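Local coordinates for protein N-acetylmuramoyl-L-alanine amidase AmiD (Escherichia coli, PDB 3D2Y) that cleaves, with the help of a bound zinc ion, the amide bond between N-acetylmuramoyl groups and the L-amino acid of cell-wall peptides, at residues Y57-V62 with I103-R108; L81-G86 with R95-S100; Q126-I131 with W168-Q173. One frame throughout, in Å; residues are numbered along the deposited sequence.

Contact 1 of 3, residues Y57-V62 with I103-R108; sequences YLVPAV and IELENR
Tyr57, Leu58 and Val59 pair in parallel with Ile103, Glu104 and Leu105, the axes of the two short strands lying 4.7 Å apart and inclined at 21°. Glu104 serves the pairing with both of its backbone polar groups: its N donates to Tyr57 O, and its O accepts from Val59 N at 2.8 Å. A third bond, Glu106 N to Val59 O at 2.9 Å, carries the pattern one residue past the strand, and Leu58 CA adds a CA-H...O contact of 3.3 Å to Glu104 O.

Side chains alternate between the two faces of the sheet. On one, Val59 packs against the partner strand: CG2 lies 3.8 Å from Leu105 CD2, side by side with it, and also meets Ile103 CG2. At the start of the paired strands, Tyr57 CD2 approaches Ile103 CG1 at 3.9 Å, slantwise to the ring, while the phenol OH is held by Glu78. Helix 124-141 covers this apolar face through Leu133 and Ile137. Such pairing belongs to the mixed central sheet of the amidase and peptidoglycan-recognition fold, where strand 57-59 lies between 73-74 and 100-105.

The other face carries Leu58 and Glu104, the proton acceptor of catalysis. Glu104 CB stays near the partner strand, 3.5 Å from Tyr57 O, but the chain bends at chi2 and takes the carboxylate away toward His35 and Thr37.

Where the strands end, Glu106 takes over. With CG anti to the backbone N (chi1 179°) and the chain extended beyond it, the carboxylate reaches the turn after Pro60, and OE2 accepts Ala61 N at 3.0 Å. The bond is straight at the hydrogen, yet the donor stands 54° out of the carboxylate plane.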
# COMPACT_ATOMS: atom_id res chain seq x y z
N TYR A 57 9.03 -9.05 3.70
CA TYR A 57 9.40 -8.73 5.07
C TYR A 57 8.27 -9.00 6.08
O TYR A 57 7.07 -8.94 5.77
CB TYR A 57 9.86 -7.27 5.15
CG TYR A 57 11.00 -6.93 4.23
CD1 TYR A 57 12.32 -7.14 4.64
CD2 TYR A 57 10.77 -6.39 2.97
CE1 TYR A 57 13.38 -6.82 3.80
CE2 TYR A 57 11.83 -6.07 2.10
CZ TYR A 57 13.14 -6.31 2.55
OH TYR A 57 14.25 -6.03 1.82
N LEU A 58 8.69 -9.40 7.26
CA LEU A 58 7.80 -9.55 8.40
C LEU A 58 8.36 -8.75 9.61
O LEU A 58 9.47 -9.05 10.10
CB LEU A 58 7.61 -11.04 8.75
CG LEU A 58 6.80 -11.43 10.01
CD1 LEU A 58 5.32 -10.98 9.95
CD2 LEU A 58 6.86 -12.94 10.20
N VAL A 59 7.60 -7.74 10.05
CA VAL A 59 8.01 -6.87 11.15
C VAL A 59 7.25 -7.26 12.43
O VAL A 59 6.03 -7.17 12.45
CB VAL A 59 7.76 -5.36 10.85
CG1 VAL A 59 8.48 -4.50 11.94
CG2 VAL A 59 8.31 -4.99 9.41
N PRO A 60 7.97 -7.71 13.50
CA PRO A 60 7.22 -8.00 14.73
C PRO A 60 6.51 -6.74 15.27
O PRO A 60 6.86 -5.61 14.93
CB PRO A 60 8.32 -8.45 15.72
CG PRO A 60 9.47 -8.82 14.92
CD PRO A 60 9.42 -7.92 13.69
N ALA A 61 5.56 -6.93 16.17
CA ALA A 61 4.86 -5.82 16.82
C ALA A 61 5.83 -4.93 17.58
O ALA A 61 5.67 -3.72 17.59
CB ALA A 61 3.82 -6.36 17.78
N VAL A 62 6.77 -5.55 18.29
CA VAL A 62 7.85 -4.84 18.95
C VAL A 62 9.09 -5.64 18.57
O VAL A 62 9.39 -6.66 19.20
CB VAL A 62 7.64 -4.70 20.47
CG1 VAL A 62 8.83 -3.88 21.10
CG2 VAL A 62 6.26 -4.00 20.74
N ILE A 103 5.35 -5.92 2.60
CA ILE A 103 5.75 -5.88 4.02
C ILE A 103 4.58 -6.26 4.89
O ILE A 103 3.53 -5.59 4.87
CB ILE A 103 6.32 -4.51 4.43
CG1 ILE A 103 7.60 -4.25 3.63
CG2 ILE A 103 6.64 -4.49 5.96
CD1 ILE A 103 8.10 -2.85 3.78
N GLU A 104 4.78 -7.30 5.70
CA GLU A 104 3.78 -7.73 6.68
C GLU A 104 4.17 -7.26 8.09
O GLU A 104 5.32 -7.43 8.53
CB GLU A 104 3.66 -9.26 6.66
CG GLU A 104 2.91 -9.82 5.43
CD GLU A 104 1.50 -10.18 5.77
OE1 GLU A 104 1.28 -10.67 6.88
OE2 GLU A 104 0.61 -10.05 4.93
N LEU A 105 3.19 -6.67 8.76
CA LEU A 105 3.28 -6.09 10.10
C LEU A 105 2.46 -6.94 11.06
O LEU A 105 1.25 -7.13 10.88
CB LEU A 105 2.77 -4.65 10.08
CG LEU A 105 3.33 -3.66 9.03
CD1 LEU A 105 2.71 -2.27 9.21
CD2 LEU A 105 4.83 -3.57 9.19
N GLU A 106 3.13 -7.46 12.08
CA GLU A 106 2.44 -8.26 13.08
C GLU A 106 1.48 -7.33 13.80
O GLU A 106 1.90 -6.40 14.49
CB GLU A 106 3.39 -8.90 14.08
CG GLU A 106 2.66 -9.73 15.17
CD GLU A 106 3.49 -9.99 16.45
OE1 GLU A 106 2.87 -10.43 17.43
OE2 GLU A 106 4.71 -9.78 16.47
N ASN A 107 0.19 -7.57 13.62
CA ASN A 107 -0.84 -6.73 14.23
C ASN A 107 -2.12 -7.54 14.13
O ASN A 107 -2.29 -8.26 13.15
CB ASN A 107 -0.91 -5.38 13.47
CG ASN A 107 -2.13 -4.53 13.89
OD1 ASN A 107 -3.26 -4.76 13.41
ND2 ASN A 107 -1.91 -3.58 14.81
N ARG A 108 -3.00 -7.44 15.13
CA ARG A 108 -4.19 -8.30 15.21
C ARG A 108 -5.29 -8.03 14.17
O ARG A 108 -6.19 -8.87 13.98
CB ARG A 108 -4.76 -8.24 16.64
CG ARG A 108 -6.17 -8.78 16.80
CD ARG A 108 -6.85 -8.21 18.09
NE ARG A 108 -5.84 -7.62 18.96
CZ ARG A 108 -5.87 -6.40 19.50
NH1 ARG A 108 -6.90 -5.59 19.34
NH2 ARG A 108 -4.84 -6.01 20.24

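Contact 2 of 3, residues L81-G86 with R95-S100; sequences LAWHAG and RLNDTS
Asn97 OD1 accepts two successive backbone N-H groups of the facing loop, from Ala85 N at 2.9 Å and, less straight, from His84 N at 3.3 Å. The same oxygen lies over one face of the His84 imidazole, 3.6 Å above its plane and offset toward the rim. His84 has CG set between its backbone N and carbonyl carbon (chi1 70°), which runs the ring past the Asn97 amide, planes 43° apart, and brings NE2 to Ser100 OG, a weak bond of 2.8 Å. Ser100 OG in turn donates to Leu96 O, which Thr99 N approaches from the opposite face of the carbonyl plane. Around this polar centre Ala85 CB packs on Leu96 CB, and Leu81 CB rests 3.3 Å from Asn97 O. One water joins Gly86 O to Asn97 N, and another joins Ala82 N to Asn97 O.

Outward, the loop meets the metal site: His84 ND1 is hydrogen-bonded to His35 NE2, and Ala85 O to His151 NE2. Asn97 ND2 is hydrogen-bonded to the bound peptide, which also bonds to the His84 backbone. The arrangement is thus a second shell behind two histidine ligands of the catalytic zinc, forming at the same time part of the substrate groove.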
# COMPACT_ATOMS: atom_id res chain seq x y z
N LEU A 81 9.30 -12.37 -6.71
CA LEU A 81 7.98 -12.06 -6.17
C LEU A 81 7.59 -12.96 -5.00
O LEU A 81 7.96 -14.15 -4.92
CB LEU A 81 6.91 -12.09 -7.28
CG LEU A 81 6.54 -13.39 -7.99
CD1 LEU A 81 5.58 -14.15 -7.10
CD2 LEU A 81 5.89 -13.06 -9.32
N ALA A 82 6.82 -12.36 -4.09
CA ALA A 82 6.24 -13.05 -2.94
C ALA A 82 4.75 -13.13 -3.22
O ALA A 82 4.24 -12.34 -4.01
CB ALA A 82 6.54 -12.25 -1.66
N TRP A 83 4.06 -14.11 -2.62
CA TRP A 83 2.61 -14.33 -2.75
C TRP A 83 1.81 -13.58 -1.66
O TRP A 83 1.27 -14.19 -0.73
CB TRP A 83 2.30 -15.83 -2.75
CG TRP A 83 2.51 -16.52 -4.09
CD1 TRP A 83 3.03 -15.98 -5.23
CD2 TRP A 83 2.21 -17.90 -4.39
NE1 TRP A 83 3.04 -16.93 -6.23
CE2 TRP A 83 2.56 -18.12 -5.73
CE3 TRP A 83 1.69 -18.97 -3.64
CZ2 TRP A 83 2.36 -19.37 -6.37
CZ3 TRP A 83 1.49 -20.19 -4.26
CH2 TRP A 83 1.83 -20.39 -5.60
N HIS A 84 1.80 -12.23 -1.77
CA HIS A 84 1.20 -11.31 -0.77
C HIS A 84 -0.01 -10.48 -1.24
O HIS A 84 -0.90 -10.16 -0.45
CB HIS A 84 2.27 -10.38 -0.15
CG HIS A 84 2.80 -9.35 -1.11
ND1 HIS A 84 2.29 -8.08 -1.18
CD2 HIS A 84 3.73 -9.44 -2.09
CE1 HIS A 84 2.90 -7.40 -2.15
NE2 HIS A 84 3.78 -8.21 -2.72
N ALA A 85 -0.03 -10.07 -2.50
CA ALA A 85 -1.10 -9.18 -3.05
C ALA A 85 -2.35 -9.94 -3.50
O ALA A 85 -3.49 -9.42 -3.39
CB ALA A 85 -0.55 -8.36 -4.24
N GLY A 86 -2.15 -11.13 -4.06
CA GLY A 86 -3.25 -11.87 -4.66
C GLY A 86 -3.88 -11.18 -5.86
O GLY A 86 -3.23 -10.40 -6.59
N ARG A 95 -2.06 -8.17 -11.07
CA ARG A 95 -1.06 -9.14 -10.63
C ARG A 95 0.05 -8.40 -9.89
O ARG A 95 1.25 -8.50 -10.25
CB ARG A 95 -0.44 -9.94 -11.81
CG ARG A 95 -1.43 -10.74 -12.64
CD ARG A 95 -0.76 -11.46 -13.75
NE ARG A 95 -1.73 -12.29 -14.45
CZ ARG A 95 -1.44 -13.28 -15.29
NH1 ARG A 95 -0.19 -13.59 -15.59
NH2 ARG A 95 -2.43 -13.97 -15.85
N LEU A 96 -0.35 -7.65 -8.88
CA LEU A 96 0.61 -6.80 -8.16
C LEU A 96 1.81 -7.49 -7.51
O LEU A 96 2.85 -6.84 -7.30
CB LEU A 96 -0.12 -5.82 -7.22
CG LEU A 96 -0.55 -4.47 -7.80
CD1 LEU A 96 0.72 -3.57 -8.10
CD2 LEU A 96 -1.45 -4.61 -9.00
N ASN A 97 1.72 -8.80 -7.32
CA ASN A 97 2.84 -9.62 -6.85
C ASN A 97 4.04 -9.37 -7.76
O ASN A 97 5.16 -9.29 -7.28
CB ASN A 97 2.50 -11.09 -6.92
CG ASN A 97 1.74 -11.57 -5.71
OD1 ASN A 97 1.61 -10.83 -4.73
ND2 ASN A 97 1.22 -12.81 -5.78
N ASP A 98 3.76 -9.24 -9.06
CA ASP A 98 4.81 -9.19 -10.09
C ASP A 98 5.70 -7.97 -9.89
O ASP A 98 6.86 -8.03 -10.16
CB ASP A 98 4.21 -9.09 -11.51
CG ASP A 98 3.44 -10.33 -11.90
OD1 ASP A 98 3.43 -11.29 -11.10
OD2 ASP A 98 2.87 -10.35 -12.99
N THR A 99 5.11 -6.85 -9.52
CA THR A 99 5.81 -5.58 -9.46
C THR A 99 5.90 -4.94 -8.07
O THR A 99 6.23 -3.77 -7.97
CB THR A 99 5.17 -4.55 -10.47
OG1 THR A 99 3.80 -4.29 -10.11
CG2 THR A 99 5.24 -5.11 -11.94
N SER A 100 5.63 -5.70 -7.01
CA SER A 100 5.64 -5.08 -5.70
C SER A 100 6.53 -5.79 -4.73
O SER A 100 6.91 -6.95 -4.93
CB SER A 100 4.22 -5.01 -5.13
OG SER A 100 3.75 -6.30 -4.73
O HOH W 1 5.47 -9.76 -4.74
O HOH W 2 -0.66 -10.62 -7.48

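Contact 3 of 3, residues Q126-I131 with W168-Q173; sequences QIQALI and WQQLAQ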
# COMPACT_ATOMS: atom_id res chain seq x y z
N GLN A 126 7.14 -0.67 16.22
CA GLN A 126 6.98 -1.26 14.88
C GLN A 126 7.06 -0.21 13.79
O GLN A 126 7.77 -0.39 12.80
CB GLN A 126 5.64 -2.00 14.81
CG GLN A 126 5.33 -2.68 13.46
CD GLN A 126 4.10 -3.54 13.53
OE1 GLN A 126 2.95 -3.04 13.63
NE2 GLN A 126 4.31 -4.86 13.50
N ILE A 127 6.33 0.89 13.97
CA ILE A 127 6.37 1.98 12.97
C ILE A 127 7.81 2.52 12.88
O ILE A 127 8.36 2.76 11.78
CB ILE A 127 5.36 3.10 13.40
CG1 ILE A 127 3.90 2.53 13.51
CG2 ILE A 127 5.44 4.31 12.49
CD1 ILE A 127 3.37 1.84 12.21
N GLN A 128 8.46 2.64 14.03
CA GLN A 128 9.82 3.17 14.06
C GLN A 128 10.82 2.29 13.26
O GLN A 128 11.76 2.79 12.63
CB GLN A 128 10.30 3.39 15.52
CG GLN A 128 9.75 4.68 16.24
CD GLN A 128 9.66 5.92 15.32
OE1 GLN A 128 8.56 6.35 14.94
NE2 GLN A 128 10.80 6.49 14.97
N ALA A 129 10.60 0.97 13.33
CA ALA A 129 11.38 -0.03 12.59
C ALA A 129 11.06 0.01 11.10
O ALA A 129 11.97 -0.09 10.23
CB ALA A 129 11.09 -1.43 13.17
N LEU A 130 9.77 0.15 10.81
CA LEU A 130 9.27 0.24 9.40
C LEU A 130 9.85 1.40 8.61
O LEU A 130 10.16 1.22 7.43
CB LEU A 130 7.76 0.33 9.42
CG LEU A 130 7.02 0.46 8.08
CD1 LEU A 130 7.41 -0.69 7.10
CD2 LEU A 130 5.51 0.57 8.33
N ILE A 131 9.95 2.58 9.22
CA ILE A 131 10.36 3.81 8.50
C ILE A 131 11.69 3.66 7.71
O ILE A 131 11.68 3.87 6.52
CB ILE A 131 10.28 5.08 9.46
CG1 ILE A 131 8.81 5.38 9.77
CG2 ILE A 131 11.05 6.31 8.85
CD1 ILE A 131 8.55 6.40 10.98
N TRP A 168 -0.72 6.49 8.19
CA TRP A 168 -0.27 6.95 6.86
C TRP A 168 0.29 8.37 6.85
O TRP A 168 1.34 8.63 6.23
CB TRP A 168 -1.39 6.83 5.84
CG TRP A 168 -1.72 5.41 5.45
CD1 TRP A 168 -2.79 4.69 5.85
CD2 TRP A 168 -0.90 4.52 4.65
NE1 TRP A 168 -2.75 3.40 5.30
CE2 TRP A 168 -1.61 3.28 4.55
CE3 TRP A 168 0.32 4.66 3.98
CZ2 TRP A 168 -1.12 2.18 3.82
CZ3 TRP A 168 0.82 3.57 3.23
CH2 TRP A 168 0.08 2.33 3.17
N GLN A 169 -0.41 9.29 7.53
CA GLN A 169 0.04 10.70 7.61
C GLN A 169 1.41 10.83 8.31
O GLN A 169 2.28 11.56 7.82
CB GLN A 169 -1.00 11.60 8.30
CG GLN A 169 -0.88 13.04 7.82
CD GLN A 169 -1.76 14.02 8.57
OE1 GLN A 169 -2.76 13.65 9.19
NE2 GLN A 169 -1.39 15.29 8.49
N GLN A 170 1.60 10.13 9.42
CA GLN A 170 2.91 10.07 10.07
C GLN A 170 4.02 9.61 9.12
O GLN A 170 5.14 10.14 9.14
CB GLN A 170 2.87 9.12 11.26
CG GLN A 170 4.11 9.19 12.06
CD GLN A 170 4.25 8.12 13.10
OE1 GLN A 170 5.36 7.80 13.49
NE2 GLN A 170 3.13 7.54 13.53
N LEU A 171 3.72 8.60 8.30
CA LEU A 171 4.72 8.07 7.38
C LEU A 171 4.98 9.09 6.29
O LEU A 171 6.12 9.21 5.84
CB LEU A 171 4.25 6.77 6.72
CG LEU A 171 4.34 5.47 7.51
CD1 LEU A 171 4.49 4.31 6.54
CD2 LEU A 171 5.51 5.57 8.41
N ALA A 172 3.92 9.80 5.86
CA ALA A 172 4.03 10.75 4.77
C ALA A 172 4.94 11.90 5.17
O ALA A 172 5.67 12.44 4.34
CB ALA A 172 2.65 11.26 4.34
N GLN A 173 4.88 12.27 6.45
CA GLN A 173 5.75 13.32 7.00
C GLN A 173 7.23 12.91 7.05
O GLN A 173 8.11 13.77 7.10
CB GLN A 173 5.24 13.76 8.36
CG GLN A 173 3.90 14.50 8.25
CD GLN A 173 3.19 14.66 9.57
OE1 GLN A 173 3.62 14.12 10.59
NE2 GLN A 173 2.10 15.42 9.56
O HOH W 3 6.98 8.16 15.95
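Leu171 and Gln170, neighbours on helix 168-173, make most of the approach to Ile127 and Ile131 of helix 124-141. This is helix-against-helix packing alongside the amidase sheet: the axes of the two segments pass 11.3 Å apart at 38°, so side chains rather than backbones close the distance.

Leu171 has the most surface buried. Its CD2 touches residues one helical turn apart, Ile131 closely, with CG1 at 3.6 Å, and Ile127 CG2 more loosely, while CD1 faces Leu130 CD2 at 4.3 Å. Leu130 in turn rests on Ile103 and Leu105, which ties the helix pair to the sheet. Trp168 of the same helix as Leu171 rests on Val148 and Ala150 of strand 148-150 and stacks with His233 of helix 220-234.

Gln170 crosses the gap at the more exposed border. CG stands anti to the backbone N (chi1 -171°) and the chain is extended, bringing OE1 to 3.6 Å from Ile127 CG2. Replacing this glutamine by alanine would probably uncover that methyl and deprive the bridging water of its mate on helix 168-173.

The side chains of Gln128 and Gln170 cross at about a right angle, yet their amide planes are only 7° apart. Gln128 OE1 and Gln170 OE1 are 3.8 Å from each other, with a water beside both, 2.6 Å from Gln128 OE1 and 3.0 Å from Gln170 OE1.

Along the chain, contact 2 falls wholly between the two halves of contact 1, and contact 3 follows both. Strand 100-105 is shared: it begins with the last residue of contact 2 and ends in contact 1; the centres of these two contacts lie about 18 Å apart. The centre of contact 3 is about 13 Å from that of contact 1, and Gln126 joins them, its NE2 bonding to Glu106 O and more weakly to Pro60 O. Contacts 2 and 3 do not touch; their centres are about 22 Å apart, on opposite sides of the chain's centre. The central sheet thus has catalytic Glu104 and the contact 2 loops near the zinc ligands, while helix 124-141, joined by 168-173, packs on the face of Tyr57, Ile103 and Leu105.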